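Local atomic coordinates of GH3 beta-N-acetylglucosaminidase (Paenibacillaceae, PDB entry 6K5J), a protein that hydrolyses terminal, non-reducing beta-linked N-acetylglucosamine residues, as a family 3 glycoside hydrolase. Residues A23-L28 with R50-E55; P77-I82 with G129-F134. All blocks are in the same frame, centred on the assembly; numbering follows the deposited sequence.

Interaction 1. Residues A23-L28 with R50-E55; sequences AGFNGL and RRNLAE
The carboxamide of N52 lies against F25 and G27, its ND2 sitting 3.5 Å above the plane of the F25 ring and offset toward the rim, with amide and ring planes 39° apart. ND2 spends its hydrogens on two backbone carbonyls of the other loop, F25 O and G27 O, each at 2.9 Å, both bonds close to straight and both acceptors near the amide plane. R51 reaches F25 O as well, through NE at 2.8 Å. The two donors come from opposite faces of that carbonyl's plane, clamping the oxygen. With CG of R51 set between the backbone N and the carbonyl carbon (chi1 60°), the extended chain from CG to NE crosses N26 at a slant, R51 CB 3.6 Å from N26 OD1; amide and guanidinium planes stand almost perpendicular. A water bridges the two segments, accepting from F25 N and R51 NH2 and lying within hydrogen-bonding distance of N52 OD1, which also accepts from F49 N. L28 CD2 rests on A54 CB at 3.8 Å. R51 is also held by S299 O and H300 ND1, beyond strand 296-298. One segment runs out of strand 21-23 and the other, beginning with a 3-10 turn, follows the neighbouring parallel strand 45-47 in the barrel-like N-terminal domain; helix 56-72 covers F25 and N52 through L62, and A34 of helix 32-39 touches the F25 ring.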
loop_
_atom_site.group_PDB
_atom_site.type_symbol
_atom_site.label_atom_id
_atom_site.label_comp_id
_atom_site.label_asym_id
_atom_site.label_seq_id
_atom_site.Cartn_x
_atom_site.Cartn_y
_atom_site.Cartn_z
ATOM N N ALA A 23 16.666 -7.343 -0.141
ATOM C CA ALA A 23 16.198 -8.615 -0.677
ATOM C C ALA A 23 15.122 -9.202 0.217
ATOM O O ALA A 23 15.102 -8.974 1.429
ATOM C CB ALA A 23 17.340 -9.634 -0.820
ATOM N N GLY A 24 14.229 -9.981 -0.393
ATOM C CA GLY A 24 13.303 -10.798 0.356
ATOM C C GLY A 24 13.757 -12.245 0.394
ATOM O O GLY A 24 14.735 -12.634 -0.237
ATOM N N PHE A 25 13.022 -13.041 1.166
ATOM C CA PHE A 25 13.346 -14.446 1.339
ATOM C C PHE A 25 12.089 -15.143 1.835
ATOM O O PHE A 25 11.118 -14.504 2.255
ATOM C CB PHE A 25 14.503 -14.650 2.329
ATOM C CG PHE A 25 14.111 -14.393 3.755
ATOM C CD1 PHE A 25 14.046 -13.098 4.240
ATOM C CD2 PHE A 25 13.747 -15.447 4.594
ATOM C CE1 PHE A 25 13.652 -12.852 5.544
ATOM C CE2 PHE A 25 13.345 -15.209 5.905
ATOM C CZ PHE A 25 13.301 -13.920 6.380
ATOM N N ASN A 26 12.117 -16.465 1.796
ATOM C CA ASN A 26 11.012 -17.251 2.322
ATOM C C ASN A 26 11.395 -17.827 3.682
ATOM O O ASN A 26 12.398 -18.531 3.800
ATOM C CB ASN A 26 10.626 -18.377 1.366
ATOM C CG ASN A 26 9.397 -19.118 1.840
ATOM O OD1 ASN A 26 8.483 -18.511 2.414
ATOM N ND2 ASN A 26 9.364 -20.435 1.622
ATOM N N GLY A 27 10.573 -17.564 4.693
ATOM C CA GLY A 27 10.817 -18.149 5.996
ATOM C C GLY A 27 10.119 -17.426 7.129
ATOM O O GLY A 27 10.019 -16.195 7.124
ATOM N N LEU A 28 9.615 -18.196 8.098
ATOM C CA LEU A 28 9.214 -17.666 9.397
ATOM C C LEU A 28 10.387 -17.541 10.356
ATOM O O LEU A 28 10.297 -16.788 11.331
ATOM C CB LEU A 28 8.151 -18.569 10.025
ATOM C CG LEU A 28 6.881 -18.723 9.189
ATOM C CD1 LEU A 28 5.978 -19.813 9.786
ATOM C CD2 LEU A 28 6.135 -17.394 9.081
ATOM N N ARG A 50 3.991 -11.499 3.258
ATOM C CA ARG A 50 3.074 -12.311 4.066
ATOM C C ARG A 50 3.702 -13.648 4.472
ATOM O O ARG A 50 3.466 -14.145 5.581
ATOM C CB ARG A 50 1.765 -12.530 3.285
ATOM C CG ARG A 50 0.675 -13.304 4.034
ATOM C CD ARG A 50 -0.715 -13.125 3.356
ATOM N NE ARG A 50 -1.072 -11.713 3.250
ATOM C CZ ARG A 50 -1.742 -11.027 4.176
ATOM N NH1 ARG A 50 -2.163 -11.621 5.282
ATOM N NH2 ARG A 50 -1.995 -9.743 3.999
ATOM N N ARG A 51 4.517 -14.236 3.588
ATOM C CA ARG A 51 5.178 -15.514 3.857
ATOM C C ARG A 51 6.106 -15.461 5.069
ATOM O O ARG A 51 6.399 -16.511 5.652
ATOM C CB ARG A 51 5.982 -15.960 2.633
ATOM C CG ARG A 51 7.073 -14.938 2.247
ATOM C CD ARG A 51 7.810 -15.271 0.942
ATOM N NE ARG A 51 8.813 -14.238 0.660
ATOM C CZ ARG A 51 8.881 -13.518 -0.458
ATOM N NH1 ARG A 51 8.022 -13.724 -1.453
ATOM N NH2 ARG A 51 9.831 -12.594 -0.581
ATOM N N ASN A 52 6.571 -14.277 5.466
ATOM C CA ASN A 52 7.438 -14.136 6.634
ATOM C C ASN A 52 6.682 -13.784 7.902
ATOM O O ASN A 52 7.313 -13.643 8.951
ATOM C CB ASN A 52 8.504 -13.052 6.404
ATOM C CG ASN A 52 9.215 -13.195 5.077
ATOM O OD1 ASN A 52 9.036 -12.370 4.168
ATOM N ND2 ASN A 52 10.045 -14.233 4.958
ATOM N N LEU A 53 5.362 -13.601 7.838
ATOM C CA LEU A 53 4.634 -12.907 8.902
ATOM C C LEU A 53 3.460 -13.769 9.361
ATOM O O LEU A 53 2.379 -13.729 8.770
ATOM C CB LEU A 53 4.165 -11.527 8.419
ATOM C CG LEU A 53 5.271 -10.677 7.766
ATOM C CD1 LEU A 53 4.680 -9.432 7.086
ATOM C CD2 LEU A 53 6.331 -10.267 8.817
ATOM N N ALA A 54 3.672 -14.540 10.427
ATOM C CA ALA A 54 2.614 -15.352 11.018
ATOM C C ALA A 54 1.976 -14.682 12.233
ATOM O O ALA A 54 0.750 -14.523 12.278
ATOM C CB ALA A 54 3.160 -16.742 11.392
ATOM N N GLU A 55 2.772 -14.266 13.221
ATOM C CA GLU A 55 2.217 -13.599 14.395
ATOM C C GLU A 55 3.300 -12.718 15.009
ATOM O O GLU A 55 4.485 -12.910 14.725
ATOM C CB GLU A 55 1.699 -14.623 15.425
ATOM C CG GLU A 55 2.813 -15.451 16.065
ATOM C CD GLU A 55 2.315 -16.337 17.196
ATOM O OE1 GLU A 55 1.561 -15.852 18.060
ATOM O OE2 GLU A 55 2.670 -17.529 17.209
HETATM O O HOH W 1 10.630 -11.612 1.982
#

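Interaction 2. Residues P77-I82 with G129-F134; sequences PLLISI and GINMNF
One face of the F134 ring is covered by S81, whose OG stands 3.3 Å above the plane over its centre, while S81 CB makes a CH-pi contact 4.1 Å from the ring centroid. The other flat group, the N131 carboxamide, uses both its ends: ND2 donates to L78 O at 3.2 Å, close to the amide plane, and I80 N approaches OD1 at 2.9 Å, tilted out of that plane but in an almost straight bond. With chi1 at 53°, CG sits flanked by both main-chain branches, which brings the amide against strand 79-81. Exchanging N131 for an alanine would probably leave I80 N without its acceptor and take one donor from L78 O, though the backbone bond to I80 O could remain. The partners are successive strands, 79-81 and 132-133, of the TIM-barrel-type domain, and the main chains meet in few bonds, partly beyond the strand ends: I80 O takes N131 N at 3.1 Å and M132 N only weakly, and I82 O receives F134 N at 2.8 Å, nearly head-on. Beside this seam I130 packs across I82, CG2 to CG2 at 3.8 Å, and both isoleucines touch L125 of helix 111-127. N133 points its ND2 to Q84 O, and F134 also touches the bound N-acetylglucosamine.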
loop_
_atom_site.group_PDB
_atom_site.type_symbol
_atom_site.label_atom_id
_atom_site.label_comp_id
_atom_site.label_asym_id
_atom_site.label_seq_id
_atom_site.Cartn_x
_atom_site.Cartn_y
_atom_site.Cartn_z
ATOM N N PRO A 77 24.333 -3.373 10.514
ATOM C CA PRO A 77 22.941 -3.694 10.865
ATOM C C PRO A 77 22.002 -3.454 9.691
ATOM O O PRO A 77 22.266 -2.627 8.817
ATOM C CB PRO A 77 22.629 -2.739 12.025
ATOM C CG PRO A 77 23.964 -2.428 12.623
ATOM C CD PRO A 77 24.944 -2.435 11.474
ATOM N N LEU A 78 20.893 -4.195 9.680
ATOM C CA LEU A 78 20.011 -4.248 8.517
ATOM C C LEU A 78 18.860 -3.254 8.605
ATOM O O LEU A 78 18.268 -3.052 9.670
ATOM C CB LEU A 78 19.416 -5.648 8.373
ATOM C CG LEU A 78 20.376 -6.807 8.122
ATOM C CD1 LEU A 78 19.658 -8.111 8.416
ATOM C CD2 LEU A 78 20.849 -6.763 6.678
ATOM N N LEU A 79 18.517 -2.667 7.461
ATOM C CA LEU A 79 17.161 -2.167 7.277
ATOM C C LEU A 79 16.216 -3.348 7.065
ATOM O O LEU A 79 16.528 -4.293 6.338
ATOM C CB LEU A 79 17.095 -1.205 6.083
ATOM C CG LEU A 79 17.778 0.153 6.294
ATOM C CD1 LEU A 79 17.997 0.864 4.951
ATOM C CD2 LEU A 79 16.953 1.016 7.254
ATOM N N ILE A 80 15.053 -3.297 7.708
ATOM C CA ILE A 80 14.037 -4.332 7.582
ATOM C C ILE A 80 12.732 -3.619 7.249
ATOM O O ILE A 80 12.209 -2.851 8.070
ATOM C CB ILE A 80 13.917 -5.183 8.854
ATOM C CG1 ILE A 80 15.236 -5.942 9.095
ATOM C CG2 ILE A 80 12.762 -6.177 8.749
ATOM C CD1 ILE A 80 15.237 -6.859 10.315
ATOM N N SER A 81 12.224 -3.844 6.040
ATOM C CA SER A 81 11.092 -3.098 5.509
ATOM C C SER A 81 9.916 -4.030 5.213
ATOM O O SER A 81 9.995 -5.247 5.409
ATOM C CB SER A 81 11.486 -2.328 4.250
ATOM O OG SER A 81 10.520 -1.299 3.993
ATOM N N ILE A 82 8.844 -3.437 4.706
ATOM C CA ILE A 82 7.551 -4.101 4.557
ATOM C C ILE A 82 6.639 -3.150 3.795
ATOM O O ILE A 82 6.879 -1.940 3.774
ATOM C CB ILE A 82 6.978 -4.448 5.971
ATOM C CG1 ILE A 82 5.747 -5.357 5.879
ATOM C CG2 ILE A 82 6.634 -3.162 6.761
ATOM C CD1 ILE A 82 5.285 -5.877 7.233
ATOM N N GLY A 129 10.605 -5.289 15.347
ATOM C CA GLY A 129 11.928 -5.212 14.764
ATOM C C GLY A 129 11.960 -4.692 13.345
ATOM O O GLY A 129 13.020 -4.732 12.702
ATOM N N ILE A 130 10.835 -4.218 12.833
ATOM C CA ILE A 130 10.763 -3.612 11.505
ATOM C C ILE A 130 11.027 -2.117 11.648
ATOM O O ILE A 130 10.365 -1.432 12.436
ATOM C CB ILE A 130 9.388 -3.882 10.865
ATOM C CG1 ILE A 130 9.201 -5.386 10.657
ATOM C CG2 ILE A 130 9.222 -3.105 9.565
ATOM C CD1 ILE A 130 7.739 -5.821 10.554
ATOM N N ASN A 131 11.990 -1.602 10.888
ATOM C CA ASN A 131 12.455 -0.231 11.071
ATOM C C ASN A 131 12.286 0.615 9.817
ATOM O O ASN A 131 12.768 1.751 9.777
ATOM C CB ASN A 131 13.919 -0.219 11.537
ATOM C CG ASN A 131 14.831 -1.022 10.625
ATOM O OD1 ASN A 131 14.722 -0.945 9.407
ATOM N ND2 ASN A 131 15.744 -1.792 11.216
ATOM N N MET A 132 11.600 0.097 8.805
ATOM C CA MET A 132 11.357 0.812 7.563
ATOM C C MET A 132 10.004 0.361 7.027
ATOM O O MET A 132 9.598 -0.788 7.220
ATOM C CB MET A 132 12.472 0.547 6.536
ATOM C CG MET A 132 12.414 1.420 5.276
ATOM S SD MET A 132 13.882 1.128 4.243
ATOM C CE MET A 132 13.871 2.599 3.211
ATOM N N ASN A 133 9.298 1.282 6.377
ATOM C CA ASN A 133 8.001 0.966 5.783
ATOM C C ASN A 133 7.979 1.568 4.393
ATOM O O ASN A 133 8.390 2.718 4.208
ATOM C CB ASN A 133 6.836 1.520 6.638
ATOM C CG ASN A 133 5.469 0.928 6.263
ATOM O OD1 ASN A 133 5.378 -0.032 5.503
ATOM N ND2 ASN A 133 4.404 1.497 6.833
ATOM N N PHE A 134 7.519 0.799 3.414
ATOM C CA PHE A 134 7.349 1.359 2.077
ATOM C C PHE A 134 5.978 2.027 2.006
ATOM O O PHE A 134 5.028 1.549 1.384
ATOM C CB PHE A 134 7.562 0.289 1.017
ATOM C CG PHE A 134 9.000 -0.125 0.882
ATOM C CD1 PHE A 134 10.014 0.787 1.156
ATOM C CD2 PHE A 134 9.343 -1.401 0.495
ATOM C CE1 PHE A 134 11.350 0.435 1.029
ATOM C CE2 PHE A 134 10.685 -1.767 0.372
ATOM C CZ PHE A 134 11.683 -0.838 0.643
#

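In the fold
From the N terminus the chain leaves strand 21-23, passes helix 32-39 and strand 45-47, and returns in interaction 1, which closes a short excursion by joining the loops after two adjacent strands. Helix 56-72 then leads to strand 79-81, and interaction 2 opens; two further helices, 102-108 and 111-127, are traversed before 129-134 closes it. The contacts follow in series, neither nested nor crossed. Their centres lie 13 Å apart and they touch directly, L53 CD1 packing on I82 CD1 at 3.6 Å. Interaction 2 bridges the edge strands of two four-stranded parallel runs, 79-81 and 132-133, whereas interaction 1 ties loops beyond the strands of the first run.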